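Local coordinates for CigR Protein (Salmonella enterica subsp. enterica serovar Typhimurium, PDB 4EW5) that is of unknown function but is probably an inner membrane protein of Salmonella, of which this chain is the C-terminal domain, at residues Gln33-Gly38 with Gly78-Leu83; Lys56-Ser61 with Trp74-Asp79. One frame throughout, in Å; residues are numbered along the deposited sequence.

Interaction 1: residues Gln33-Gly38 with Gly78-Leu83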
loop_
_atom_site.group_PDB
_atom_site.type_symbol
_atom_site.label_atom_id
_atom_site.label_comp_id
_atom_site.label_asym_id
_atom_site.label_seq_id
_atom_site.Cartn_x
_atom_site.Cartn_y
_atom_site.Cartn_z
ATOM N N GLN A 33 18.468 -8.604 -11.639
ATOM C CA GLN A 33 18.045 -9.451 -12.737
ATOM C C GLN A 33 16.718 -10.128 -12.410
ATOM O O GLN A 33 16.527 -10.651 -11.301
ATOM C CB GLN A 33 19.104 -10.514 -13.003
ATOM C CG GLN A 33 18.848 -11.323 -14.266
ATOM C CD GLN A 33 20.089 -12.064 -14.703
ATOM O OE1 GLN A 33 21.115 -11.439 -15.007
ATOM N NE2 GLN A 33 20.005 -13.402 -14.767
ATOM N N SER A 34 15.857 -10.187 -13.414
ATOM C CA SER A 34 14.582 -10.881 -13.309
ATOM C C SER A 34 14.821 -12.358 -13.258
ATOM O O SER A 34 15.867 -12.828 -13.661
ATOM C CB SER A 34 13.752 -10.589 -14.563
ATOM O OG SER A 34 13.875 -9.219 -14.927
ATOM N N LEU A 35 13.799 -13.063 -12.799
ATOM C CA LEU A 35 13.783 -14.497 -12.661
ATOM C C LEU A 35 13.862 -15.058 -14.052
ATOM O O LEU A 35 13.483 -14.388 -15.023
ATOM C CB LEU A 35 12.477 -14.923 -11.983
ATOM C CG LEU A 35 12.314 -14.526 -10.508
ATOM C CD1 LEU A 35 10.838 -14.294 -9.995
ATOM C CD2 LEU A 35 13.081 -15.608 -9.737
ATOM N N PRO A 36 14.385 -16.267 -14.170
ATOM C CA PRO A 36 14.317 -16.918 -15.460
ATOM C C PRO A 36 12.900 -16.935 -16.066
ATOM O O PRO A 36 11.916 -17.023 -15.381
ATOM C CB PRO A 36 14.830 -18.324 -15.159
ATOM C CG PRO A 36 15.711 -18.132 -13.934
ATOM C CD PRO A 36 15.001 -17.107 -13.131
ATOM N N PRO A 37 12.802 -16.824 -17.383
ATOM C CA PRO A 37 11.487 -16.874 -18.038
ATOM C C PRO A 37 10.891 -18.279 -17.796
ATOM O O PRO A 37 11.635 -19.269 -17.764
ATOM C CB PRO A 37 11.829 -16.636 -19.506
ATOM C CG PRO A 37 13.229 -17.179 -19.646
ATOM C CD PRO A 37 13.914 -17.070 -18.320
ATOM N N GLY A 38 9.587 -18.336 -17.528
ATOM C CA GLY A 38 8.939 -19.562 -17.078
ATOM C C GLY A 38 8.759 -19.505 -15.581
ATOM O O GLY A 38 7.722 -19.962 -15.049
ATOM N N GLY A 78 14.442 -12.300 -7.757
ATOM C CA GLY A 78 14.529 -11.752 -9.100
ATOM C C GLY A 78 14.614 -10.254 -8.893
ATOM O O GLY A 78 15.475 -9.758 -8.112
ATOM N N ASP A 79 13.740 -9.526 -9.564
ATOM C CA ASP A 79 13.622 -8.057 -9.292
ATOM C C ASP A 79 12.363 -7.663 -8.487
ATOM O O ASP A 79 11.960 -6.499 -8.497
ATOM C CB ASP A 79 13.789 -7.238 -10.541
ATOM C CG ASP A 79 12.716 -7.499 -11.584
ATOM O OD1 ASP A 79 11.867 -8.387 -11.332
ATOM O OD2 ASP A 79 12.766 -6.825 -12.628
ATOM N N ASN A 80 11.810 -8.621 -7.757
ATOM C CA ASN A 80 10.551 -8.431 -7.015
ATOM C C ASN A 80 10.757 -8.381 -5.530
ATOM O O ASN A 80 11.747 -8.966 -4.976
ATOM C CB ASN A 80 9.642 -9.573 -7.349
ATOM C CG ASN A 80 9.496 -9.772 -8.881
ATOM O OD1 ASN A 80 9.173 -8.827 -9.626
ATOM N ND2 ASN A 80 9.926 -10.955 -9.378
ATOM N N LEU A 81 9.797 -7.797 -4.822
ATOM C CA LEU A 81 9.887 -7.780 -3.370
ATOM C C LEU A 81 8.867 -8.807 -2.858
ATOM O O LEU A 81 7.668 -8.696 -3.186
ATOM C CB LEU A 81 9.502 -6.394 -2.850
ATOM C CG LEU A 81 9.475 -6.181 -1.345
ATOM C CD1 LEU A 81 10.768 -6.579 -0.621
ATOM C CD2 LEU A 81 9.037 -4.723 -1.026
ATOM N N VAL A 82 9.282 -9.749 -2.017
ATOM C CA VAL A 82 8.430 -10.917 -1.697
ATOM C C VAL A 82 8.493 -11.188 -0.205
ATOM O O VAL A 82 9.591 -11.285 0.357
ATOM C CB VAL A 82 8.897 -12.162 -2.486
ATOM C CG1 VAL A 82 7.907 -13.314 -2.219
ATOM C CG2 VAL A 82 9.036 -11.844 -3.991
ATOM N N LEU A 83 7.342 -11.228 0.476
ATOM C CA LEU A 83 7.285 -11.593 1.833
ATOM C C LEU A 83 7.137 -13.133 1.857
ATOM O O LEU A 83 6.208 -13.693 1.233
ATOM C CB LEU A 83 6.046 -11.042 2.509
ATOM C CG LEU A 83 5.886 -11.240 4.023
ATOM C CD1 LEU A 83 6.959 -10.477 4.833
ATOM C CD2 LEU A 83 4.515 -10.869 4.525
HETATM O O HOH W 1 11.535 -11.375 -11.970
#
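The tight turn of a beta hairpin meets the long loop between helix 11-26 and strand 56-57 here, with Gly78 resting against Leu35. Gly78 and Asp79 link strands 72-77 and 80-85. Their backbone angles are close to those of a type II' turn, with the glycine at the first central position and phi positive (68°). The bare CA of Gly78 lets the loop come close. Leu35 CG lies 3.8 Å from Gly78 CA. Leu35 CD2 lies 4.1 Å from Gly78 N, while the CD1 branch of Leu35 reaches Asn80 at the start of strand 80-85. Leu35 also packs on Ile53. The carbonyl oxygen Gln33 O sits 3.1 Å from Gly78 C. It is also near Asp79 N, but the angle is too poor for a hydrogen bond.

The direct polar link is slight. Ser34 OG donates a weak hydrogen bond to Asp79 OD2 over 3.5 Å. With CG between its own backbone N and carbonyl carbon (chi1 63°), Asp79 holds its carboxylate beside Ser34 and a water. OD2 also lies close to Asp100 OD1, so proton affinity may be raised at this pair of acids.

The water does more of the joining. It accepts from Leu35 N at 2.9 Å and from Asn80 ND2 at 3.1 Å, and it donates to Asp79 OD1 at 3.1 Å. The two carboxylate oxygens of Asp79 therefore reach the loop by different routes, OD2 directly through the serine hydroxyl and OD1 through the water. The Asn80 amide is fixed from its other end as well, because OD1 accepts from Gly97 N and Asn96 ND2. Leu35 passes across the Asn80 side chain at an angle, with Leu35 CD1 3.5 Å from Asn80 ND2. That nitrogen thus meets both a methyl group and the water.

Interaction 2: residues Lys56-Ser61 with Trp74-Asp79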
loop_
_atom_site.group_PDB
_atom_site.type_symbol
_atom_site.label_atom_id
_atom_site.label_comp_id
_atom_site.label_asym_id
_atom_site.label_seq_id
_atom_site.Cartn_x
_atom_site.Cartn_y
_atom_site.Cartn_z
ATOM N N LYS A 56 17.124 -13.108 -1.710
ATOM C CA LYS A 56 18.233 -12.305 -1.201
ATOM C C LYS A 56 17.810 -11.374 -0.116
ATOM O O LYS A 56 16.662 -11.016 -0.008
ATOM C CB LYS A 56 18.926 -11.564 -2.363
ATOM C CG LYS A 56 19.385 -12.506 -3.452
ATOM C CD LYS A 56 20.077 -11.778 -4.582
ATOM C CE LYS A 56 20.412 -12.771 -5.698
ATOM N NZ LYS A 56 21.564 -12.330 -6.557
ATOM N N THR A 57 18.756 -10.987 0.718
ATOM C CA THR A 57 18.431 -10.214 1.895
ATOM C C THR A 57 18.125 -8.805 1.596
ATOM O O THR A 57 18.849 -8.124 0.862
ATOM C CB THR A 57 19.565 -10.292 2.925
ATOM O OG1 THR A 57 19.609 -11.652 3.414
ATOM C CG2 THR A 57 19.352 -9.370 4.119
ATOM N N VAL A 58 17.081 -8.299 2.210
ATOM C CA VAL A 58 16.738 -6.900 2.088
ATOM C C VAL A 58 17.485 -6.166 3.198
ATOM O O VAL A 58 17.418 -6.604 4.357
ATOM C CB VAL A 58 15.184 -6.675 2.322
ATOM C CG1 VAL A 58 14.858 -5.169 2.459
ATOM C CG2 VAL A 58 14.389 -7.326 1.137
ATOM N N PRO A 59 18.137 -5.042 2.896
ATOM C CA PRO A 59 18.912 -4.342 3.936
ATOM C C PRO A 59 18.029 -3.768 5.052
ATOM O O PRO A 59 16.905 -3.363 4.800
ATOM C CB PRO A 59 19.627 -3.202 3.158
ATOM C CG PRO A 59 18.836 -3.048 1.926
ATOM C CD PRO A 59 18.289 -4.383 1.593
ATOM N N ALA A 60 18.600 -3.687 6.273
ATOM C CA ALA A 60 17.915 -3.147 7.448
ATOM C C ALA A 60 17.324 -1.797 7.192
ATOM O O ALA A 60 16.209 -1.513 7.666
ATOM C CB ALA A 60 18.868 -3.073 8.680
ATOM N N SER A 61 17.996 -0.958 6.425
ATOM C CA SER A 61 17.448 0.360 6.127
ATOM C C SER A 61 16.074 0.224 5.479
ATOM O O SER A 61 15.159 1.012 5.782
ATOM C CB SER A 61 18.314 1.164 5.129
ATOM O OG SER A 61 18.551 0.345 3.967
ATOM N N TRP A 74 10.856 -10.201 4.462
ATOM C CA TRP A 74 10.849 -9.636 3.119
ATOM C C TRP A 74 12.166 -10.052 2.425
ATOM O O TRP A 74 13.244 -10.032 3.074
ATOM C CB TRP A 74 10.769 -8.130 3.199
ATOM C CG TRP A 74 9.417 -7.633 3.588
ATOM C CD1 TRP A 74 8.999 -7.155 4.818
ATOM C CD2 TRP A 74 8.245 -7.597 2.735
ATOM N NE1 TRP A 74 7.700 -6.786 4.786
ATOM C CE2 TRP A 74 7.177 -7.012 3.545
ATOM C CE3 TRP A 74 7.995 -7.916 1.402
ATOM C CZ2 TRP A 74 5.925 -6.796 3.048
ATOM C CZ3 TRP A 74 6.729 -7.671 0.926
ATOM C CH2 TRP A 74 5.723 -7.118 1.728
ATOM N N LYS A 75 12.077 -10.470 1.168
ATOM C CA LYS A 75 13.226 -10.907 0.390
ATOM C C LYS A 75 13.205 -10.284 -0.992
ATOM O O LYS A 75 12.121 -9.924 -1.511
ATOM C CB LYS A 75 13.226 -12.422 0.269
ATOM C CG LYS A 75 13.348 -13.117 1.587
ATOM C CD LYS A 75 14.819 -13.085 2.037
ATOM C CE LYS A 75 15.011 -13.482 3.478
ATOM N NZ LYS A 75 16.354 -13.088 3.916
ATOM N N ILE A 76 14.377 -10.228 -1.620
ATOM C CA ILE A 76 14.483 -9.890 -3.025
ATOM C C ILE A 76 14.520 -11.224 -3.810
ATOM O O ILE A 76 15.422 -12.043 -3.627
ATOM C CB ILE A 76 15.758 -9.123 -3.309
ATOM C CG1 ILE A 76 15.922 -7.888 -2.328
ATOM C CG2 ILE A 76 15.819 -8.632 -4.777
ATOM C CD1 ILE A 76 17.232 -7.108 -2.595
ATOM N N VAL A 77 13.583 -11.372 -4.726
ATOM C CA VAL A 77 13.426 -12.582 -5.557
ATOM C C VAL A 77 13.360 -12.095 -6.986
ATOM O O VAL A 77 12.424 -11.390 -7.340
ATOM C CB VAL A 77 12.137 -13.312 -5.174
ATOM C CG1 VAL A 77 11.914 -14.529 -6.076
ATOM C CG2 VAL A 77 12.237 -13.736 -3.738
ATOM N N GLY A 78 14.442 -12.300 -7.757
ATOM C CA GLY A 78 14.529 -11.752 -9.100
ATOM C C GLY A 78 14.614 -10.254 -8.893
ATOM O O GLY A 78 15.475 -9.758 -8.112
ATOM N N ASP A 79 13.740 -9.526 -9.564
ATOM C CA ASP A 79 13.622 -8.057 -9.292
ATOM C C ASP A 79 12.363 -7.663 -8.487
ATOM O O ASP A 79 11.960 -6.499 -8.497
ATOM C CB ASP A 79 13.789 -7.238 -10.541
ATOM C CG ASP A 79 12.716 -7.499 -11.584
ATOM O OD1 ASP A 79 11.867 -8.387 -11.332
ATOM O OD2 ASP A 79 12.766 -6.825 -12.628
HETATM O O HOH W 2 18.376 -14.105 2.372
HETATM O O HOH W 3 15.773 -10.093 4.048
#
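Lys56 and Ile76 form an antiparallel hydrogen-bonded pair, and both bonds are nearly straight. Lys56 N donates to Ile76 O at 2.8 Å with an angle of 177° at the hydrogen. Ile76 N returns a bond to Lys56 O at 2.9 Å with an angle of 171°. After this pair the backbones separate, and water takes over. One water donates to Trp74 O at 2.7 Å. It accepts from Val58 N at 2.9 Å and from Lys75 NZ at 3.1 Å. A second water accepts from Lys75 NZ at 2.7 Å and is also hydrogen-bonded to Thr57 OG1. The ammonium group thus reaches the 56-61 segment through two waters.

A bend at chi2 (-79°) carries the Lys75 chain across this segment. Its CD lies 3.4 Å from Lys56 O, and NZ ends up beside Thr57. The Lys75 and Thr57 side chains run obliquely past one another.

The apolar part lies next to the bonded pair. Lys56 and Ile76 start from the same face of the sheet, but the extended end of Lys56 leads away. Val58 CG2 packs on Ile76 CG1 at 3.8 Å and also touches Trp74 O and CB.

Strand 56-57 is a short, weakly bonded strand, outermost on its side of the four-stranded sheet within this chain. On its other side, strand 72-77 pairs with strand 80-85. Pro59 then sits at the N-cap position of helix 60-63, where Leu63 packs on both Val58 and Trp74. The Trp74 NE1 donates to Pro67 O, and the side chain also meets Val11 of the second subunit.

How the interactions relate
Both contacts involve the same hairpin. Gly78 and Asp79 lie in both ranges but make contact only in interaction 1. Interaction 1 meets the hairpin at the turn, interaction 2 along strand 72-77. Each is partly buried, with exposed residues in its 33-38 or 56-61 segment. Their chemistry differs. Interaction 1 adds a loop to the turn through van der Waals contact, one weak bond and a water. Interaction 2 extends the sheet by two nearly straight backbone bonds, then turns to waters and apolar packing. They touch through the hairpin itself, where Val82 O probably bonds Lys75 N and Leu81 packs on Trp74. A transmembrane helix is predicted for residues 81-99, yet strands 80-85 and 91-95 lie there in this structure.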